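Local coordinates for protein Rik1-associated factor 1 (Schizosaccharomyces pombe, PDB 4O9D) that is a component of the Clr4 methyltransferase complex, which contributes to the establishment of heterochromatin by methylating histone H3; this chain is the protein's WD-repeat beta-propeller, at residues H283-N288 / L292-G297; I339-W344 / L350-G355. One frame throughout, in Å; residues are numbered along the deposited sequence.

Interaction 1 (H283-N288 / L292-G297); sequences HATISN and LVTSSG
H283 to S287 pair with L292 to S296 as an antiparallel beta hairpin, the first two strands of one blade of the beta-propeller, in WD repeat 2. Backbone bonds come first. H283 and S296 form one hydrogen-bonded pair, and T285 and T294 the next. The bond from S296 N to H283 O is the shorter of its pair, 2.8 Å and almost straight at 175°. The bond from T294 N to T285 O is 3.1 Å. CA-H...O contacts fill in between, as from A284 CA to T294 O.

The turn end is closed by two more bonds. S287 N donates a hydrogen bond to L292 O at 2.8 Å. In return, L292 N bonds S287 OG at 3.0 Å. S287 OG sits between its own backbone N and carbonyl carbon (chi1 65°), which turns it to the L292 amide. The same hydroxyl also bonds S289 OG in the turn. With an alanine here, the L292 amide would probably lose its mate across the strands and the turn would be held less firmly.

A284, I286, V293 and S295 share one face, turned to V260 and Y262 of the preceding blade. The opposite face is polar. There T285 OG1 and T294 OG1 meet hydroxyl to hydroxyl at 2.7 Å, and W344 NE1 adds a further bond to T285 OG1. S296 OG also hydrogen-bonds T302 OG1 of the next strand. One water joins the other end of this face. It donates to H283 O and bonds T294 OG1 and S296 OG, each at 2.6 Å.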
loop_
_atom_site.group_PDB
_atom_site.type_symbol
_atom_site.label_atom_id
_atom_site.label_comp_id
_atom_site.label_asym_id
_atom_site.label_seq_id
_atom_site.Cartn_x
_atom_site.Cartn_y
_atom_site.Cartn_z
ATOM N N HIS A 283 7.454 -1.708 -6.416
ATOM C CA HIS A 283 6.044 -1.808 -6.817
ATOM C C HIS A 283 5.905 -2.443 -8.195
ATOM O O HIS A 283 6.583 -2.024 -9.147
ATOM C CB HIS A 283 5.375 -0.413 -6.875
ATOM C CG HIS A 283 5.373 0.319 -5.571
ATOM N ND1 HIS A 283 4.549 -0.034 -4.527
ATOM C CD2 HIS A 283 6.109 1.374 -5.133
ATOM C CE1 HIS A 283 4.783 0.759 -3.492
ATOM N NE2 HIS A 283 5.712 1.632 -3.838
ATOM N N ALA A 284 5.011 -3.423 -8.305
ATOM C CA ALA A 284 4.614 -3.963 -9.607
ATOM C C ALA A 284 3.140 -3.658 -9.847
ATOM O O ALA A 284 2.348 -3.660 -8.885
ATOM C CB ALA A 284 4.842 -5.465 -9.638
ATOM N N THR A 285 2.746 -3.403 -11.102
ATOM C CA THR A 285 1.318 -3.225 -11.405
ATOM C C THR A 285 0.910 -3.944 -12.688
ATOM O O THR A 285 1.740 -4.523 -13.399
ATOM C CB THR A 285 0.884 -1.718 -11.549
ATOM O OG1 THR A 285 1.325 -1.206 -12.816
ATOM C CG2 THR A 285 1.456 -0.875 -10.411
ATOM N N ILE A 286 -0.391 -3.948 -12.939
ATOM C CA ILE A 286 -0.916 -4.315 -14.246
ATOM C C ILE A 286 -1.701 -3.120 -14.738
ATOM O O ILE A 286 -2.440 -2.523 -13.950
ATOM C CB ILE A 286 -1.936 -5.469 -14.157
ATOM C CG1 ILE A 286 -1.325 -6.715 -13.525
ATOM C CG2 ILE A 286 -2.470 -5.779 -15.550
ATOM C CD1 ILE A 286 -2.382 -7.709 -13.014
ATOM N N SER A 287 -1.627 -2.812 -16.029
ATOM C CA SER A 287 -2.426 -1.717 -16.585
ATOM C C SER A 287 -3.920 -1.969 -16.449
ATOM O O SER A 287 -4.357 -3.107 -16.299
ATOM C CB SER A 287 -2.088 -1.462 -18.073
ATOM O OG SER A 287 -2.450 -2.573 -18.886
ATOM N N ASN A 288 -4.709 -0.891 -16.476
ATOM C CA ASN A 288 -6.156 -1.029 -16.494
ATOM C C ASN A 288 -6.639 -1.815 -17.713
ATOM O O ASN A 288 -7.652 -2.499 -17.629
ATOM C CB ASN A 288 -6.849 0.333 -16.441
ATOM C CG ASN A 288 -6.671 1.029 -15.085
ATOM O OD1 ASN A 288 -6.436 0.375 -14.055
ATOM N ND2 ASN A 288 -6.784 2.361 -15.084
ATOM N N LEU A 292 -0.535 -4.621 -19.901
ATOM C CA LEU A 292 0.830 -4.222 -19.579
ATOM C C LEU A 292 1.131 -4.524 -18.120
ATOM O O LEU A 292 0.247 -4.473 -17.267
ATOM C CB LEU A 292 1.078 -2.737 -19.862
ATOM C CG LEU A 292 0.724 -2.240 -21.274
ATOM C CD1 LEU A 292 0.972 -0.748 -21.386
ATOM C CD2 LEU A 292 1.516 -2.980 -22.355
ATOM N N VAL A 293 2.408 -4.785 -17.870
ATOM C CA VAL A 293 2.930 -5.084 -16.565
ATOM C C VAL A 293 4.114 -4.158 -16.313
ATOM O O VAL A 293 4.880 -3.851 -17.238
ATOM C CB VAL A 293 3.373 -6.547 -16.533
ATOM C CG1 VAL A 293 4.121 -6.843 -15.245
ATOM C CG2 VAL A 293 2.145 -7.451 -16.758
ATOM N N THR A 294 4.248 -3.679 -15.072
ATOM C CA THR A 294 5.293 -2.705 -14.745
ATOM C C THR A 294 6.073 -3.137 -13.519
ATOM O O THR A 294 5.570 -3.872 -12.686
ATOM C CB THR A 294 4.687 -1.304 -14.454
ATOM O OG1 THR A 294 4.040 -1.301 -13.164
ATOM C CG2 THR A 294 3.695 -0.926 -15.527
ATOM N N SER A 295 7.297 -2.637 -13.402
ATOM C CA SER A 295 8.152 -2.905 -12.249
ATOM C C SER A 295 8.939 -1.631 -11.912
ATOM O O SER A 295 9.807 -1.203 -12.697
ATOM C CB SER A 295 9.134 -4.032 -12.589
ATOM O OG SER A 295 10.086 -4.194 -11.554
ATOM N N SER A 296 8.627 -1.007 -10.779
ATOM C CA SER A 296 9.284 0.248 -10.409
ATOM C C SER A 296 10.251 -0.012 -9.274
ATOM O O SER A 296 9.905 -0.645 -8.257
ATOM C CB SER A 296 8.284 1.335 -9.982
ATOM O OG SER A 296 7.216 1.501 -10.897
ATOM N N GLY A 297 11.469 0.492 -9.403
ATOM C CA GLY A 297 12.480 0.102 -8.437
ATOM C C GLY A 297 13.188 1.214 -7.723
ATOM O O GLY A 297 12.910 2.406 -7.937
HETATM O O HOH W 1 5.371 -0.348 -11.136
#

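Interaction 2 (I339-W344 / L350-G355); sequences INMAQW and LFVTGG
F351 lies against one face of the W344 indole and supplies the main bump of this contact. Its CB stands over the six-membered ring, 3.7 Å from the centroid and 10° off the ring normal, a CH-pi contact. Its CD1 comes down near the five-membered ring, 3.4 Å from W344 CE2. The two ring planes are inclined at 40°. F351 CG is anti to the backbone N (chi1 -177°), and this carries the phenyl over the Q343 backbone toward A342. There F351 CZ ends 4.0 Å from A342 CB, so the small methyl takes the far rim of the ring.

These residues belong to a beta hairpin within WD repeat 3, the first two strands of a propeller blade. Q343 and V352 form a hydrogen-bonded pair; the bond from Q343 N to V352 O is 2.9 Å. At the other end a classic beta bulge sets N340 and M341 against G354. N340 N bonds G354 O at 3.1 Å, and M341 N adds a weak bond to the same oxygen.

On the M341 and V352 face, the extended methionine runs close along the bare G354 backbone, with M341 CB 3.6 Å from G354 N. The methionine ends with CE 3.6 Å from V352 CG1. I339 fills the hollow beside the second glycine, with CD1 set against G355 CA. Its CG2 approaches G354 O.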
loop_
_atom_site.group_PDB
_atom_site.type_symbol
_atom_site.label_atom_id
_atom_site.label_comp_id
_atom_site.label_asym_id
_atom_site.label_seq_id
_atom_site.Cartn_x
_atom_site.Cartn_y
_atom_site.Cartn_z
ATOM N N ILE A 339 11.645 4.685 -6.878
ATOM C CA ILE A 339 10.229 4.911 -7.142
ATOM C C ILE A 339 9.323 4.449 -5.974
ATOM O O ILE A 339 9.233 3.244 -5.708
ATOM C CB ILE A 339 9.776 4.173 -8.429
ATOM C CG1 ILE A 339 10.664 4.522 -9.650
ATOM C CG2 ILE A 339 8.308 4.463 -8.707
ATOM C CD1 ILE A 339 10.629 5.967 -10.078
ATOM N N ASN A 340 8.627 5.386 -5.317
ATOM C CA ASN A 340 7.720 5.054 -4.207
ATOM C C ASN A 340 6.232 5.271 -4.500
ATOM O O ASN A 340 5.368 5.080 -3.628
ATOM C CB ASN A 340 8.069 5.866 -2.971
ATOM C CG ASN A 340 9.208 5.270 -2.184
ATOM O OD1 ASN A 340 9.388 4.048 -2.152
ATOM N ND2 ASN A 340 10.005 6.140 -1.543
ATOM N N MET A 341 5.938 5.724 -5.700
ATOM C CA MET A 341 4.569 5.892 -6.142
ATOM C C MET A 341 4.417 5.328 -7.550
ATOM O O MET A 341 5.179 5.689 -8.441
ATOM C CB MET A 341 4.203 7.383 -6.172
ATOM C CG MET A 341 2.946 7.659 -6.981
ATOM S SD MET A 341 2.570 9.414 -7.126
ATOM C CE MET A 341 0.923 9.291 -7.775
ATOM N N ALA A 342 3.443 4.445 -7.757
ATOM C CA ALA A 342 3.219 3.885 -9.081
ATOM C C ALA A 342 1.772 3.416 -9.198
ATOM O O ALA A 342 1.411 2.403 -8.615
ATOM C CB ALA A 342 4.187 2.722 -9.348
ATOM N N GLN A 343 0.954 4.160 -9.944
ATOM C CA GLN A 343 -0.479 3.859 -10.034
ATOM C C GLN A 343 -1.039 4.252 -11.377
ATOM O O GLN A 343 -0.653 5.283 -11.957
ATOM C CB GLN A 343 -1.275 4.625 -8.952
ATOM C CG GLN A 343 -1.093 4.103 -7.530
ATOM C CD GLN A 343 -2.169 4.607 -6.569
ATOM O OE1 GLN A 343 -2.976 5.476 -6.910
ATOM N NE2 GLN A 343 -2.185 4.050 -5.356
ATOM N N TRP A 344 -1.987 3.456 -11.841
ATOM C CA TRP A 344 -2.811 3.827 -12.975
ATOM C C TRP A 344 -3.966 4.708 -12.536
ATOM O O TRP A 344 -4.634 4.460 -11.523
ATOM C CB TRP A 344 -3.315 2.579 -13.694
ATOM C CG TRP A 344 -2.149 1.776 -14.239
ATOM C CD1 TRP A 344 -1.385 0.871 -13.555
ATOM C CD2 TRP A 344 -1.610 1.836 -15.565
ATOM N NE1 TRP A 344 -0.411 0.344 -14.385
ATOM C CE2 TRP A 344 -0.524 0.931 -15.618
ATOM C CE3 TRP A 344 -1.934 2.574 -16.716
ATOM C CZ2 TRP A 344 0.226 0.744 -16.768
ATOM C CZ3 TRP A 344 -1.197 2.369 -17.862
ATOM C CH2 TRP A 344 -0.125 1.477 -17.885
ATOM N N LEU A 350 -3.846 6.467 -18.186
ATOM C CA LEU A 350 -2.530 7.034 -17.907
ATOM C C LEU A 350 -1.864 6.376 -16.686
ATOM O O LEU A 350 -2.540 5.965 -15.736
ATOM C CB LEU A 350 -2.638 8.538 -17.671
ATOM C CG LEU A 350 -3.004 9.343 -18.919
ATOM C CD1 LEU A 350 -3.103 10.814 -18.611
ATOM C CD2 LEU A 350 -1.991 9.101 -20.031
ATOM N N PHE A 351 -0.538 6.300 -16.724
ATOM C CA PHE A 351 0.249 5.729 -15.635
ATOM C C PHE A 351 0.970 6.891 -14.950
ATOM O O PHE A 351 1.394 7.852 -15.607
ATOM C CB PHE A 351 1.240 4.702 -16.207
ATOM C CG PHE A 351 2.078 3.980 -15.162
ATOM C CD1 PHE A 351 1.478 3.236 -14.145
ATOM C CD2 PHE A 351 3.465 3.996 -15.243
ATOM C CE1 PHE A 351 2.255 2.569 -13.210
ATOM C CE2 PHE A 351 4.257 3.305 -14.331
ATOM C CZ PHE A 351 3.644 2.587 -13.298
ATOM N N VAL A 352 1.066 6.819 -13.632
ATOM C CA VAL A 352 1.656 7.875 -12.847
ATOM C C VAL A 352 2.674 7.349 -11.835
ATOM O O VAL A 352 2.362 6.488 -10.985
ATOM C CB VAL A 352 0.566 8.673 -12.076
ATOM C CG1 VAL A 352 1.194 9.824 -11.327
ATOM C CG2 VAL A 352 -0.508 9.160 -13.029
ATOM N N THR A 353 3.872 7.919 -11.875
ATOM C CA THR A 353 4.949 7.465 -11.029
ATOM C C THR A 353 5.621 8.637 -10.320
ATOM O O THR A 353 5.680 9.750 -10.844
ATOM C CB THR A 353 5.996 6.633 -11.828
ATOM O OG1 THR A 353 6.669 7.455 -12.791
ATOM C CG2 THR A 353 5.333 5.482 -12.543
ATOM N N GLY A 354 6.090 8.389 -9.106
ATOM C CA GLY A 354 6.751 9.422 -8.326
ATOM C C GLY A 354 8.047 8.908 -7.758
ATOM O O GLY A 354 8.092 7.822 -7.146
ATOM N N GLY A 355 9.112 9.686 -7.934
ATOM C CA GLY A 355 10.430 9.204 -7.575
ATOM C C GLY A 355 11.200 10.109 -6.631
ATOM O O GLY A 355 10.667 11.052 -6.035
#

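Overall arrangement
Interactions 1 and 2 are the opening hairpins of two successive propeller blades and follow each other along the chain. They lie within WD repeats 2 and 3. Their centres are about 9 Å apart. The polar face of 283-288/292-297 looks onto the aromatic face of 339-344/350-355. W344 NE1 hydrogen-bonds T285 OG1 at 2.8 Å, tying the indole to the threonine pair. S287 CA packs on W344 CE2 at 3.4 Å. At the far end G297 O lies 2.8 Å from I339 N, a backbone hydrogen bond between blades. S296 CB and I339 CG2 touch there at 3.4 Å. Both hairpins lie on the same side of the chain's centre.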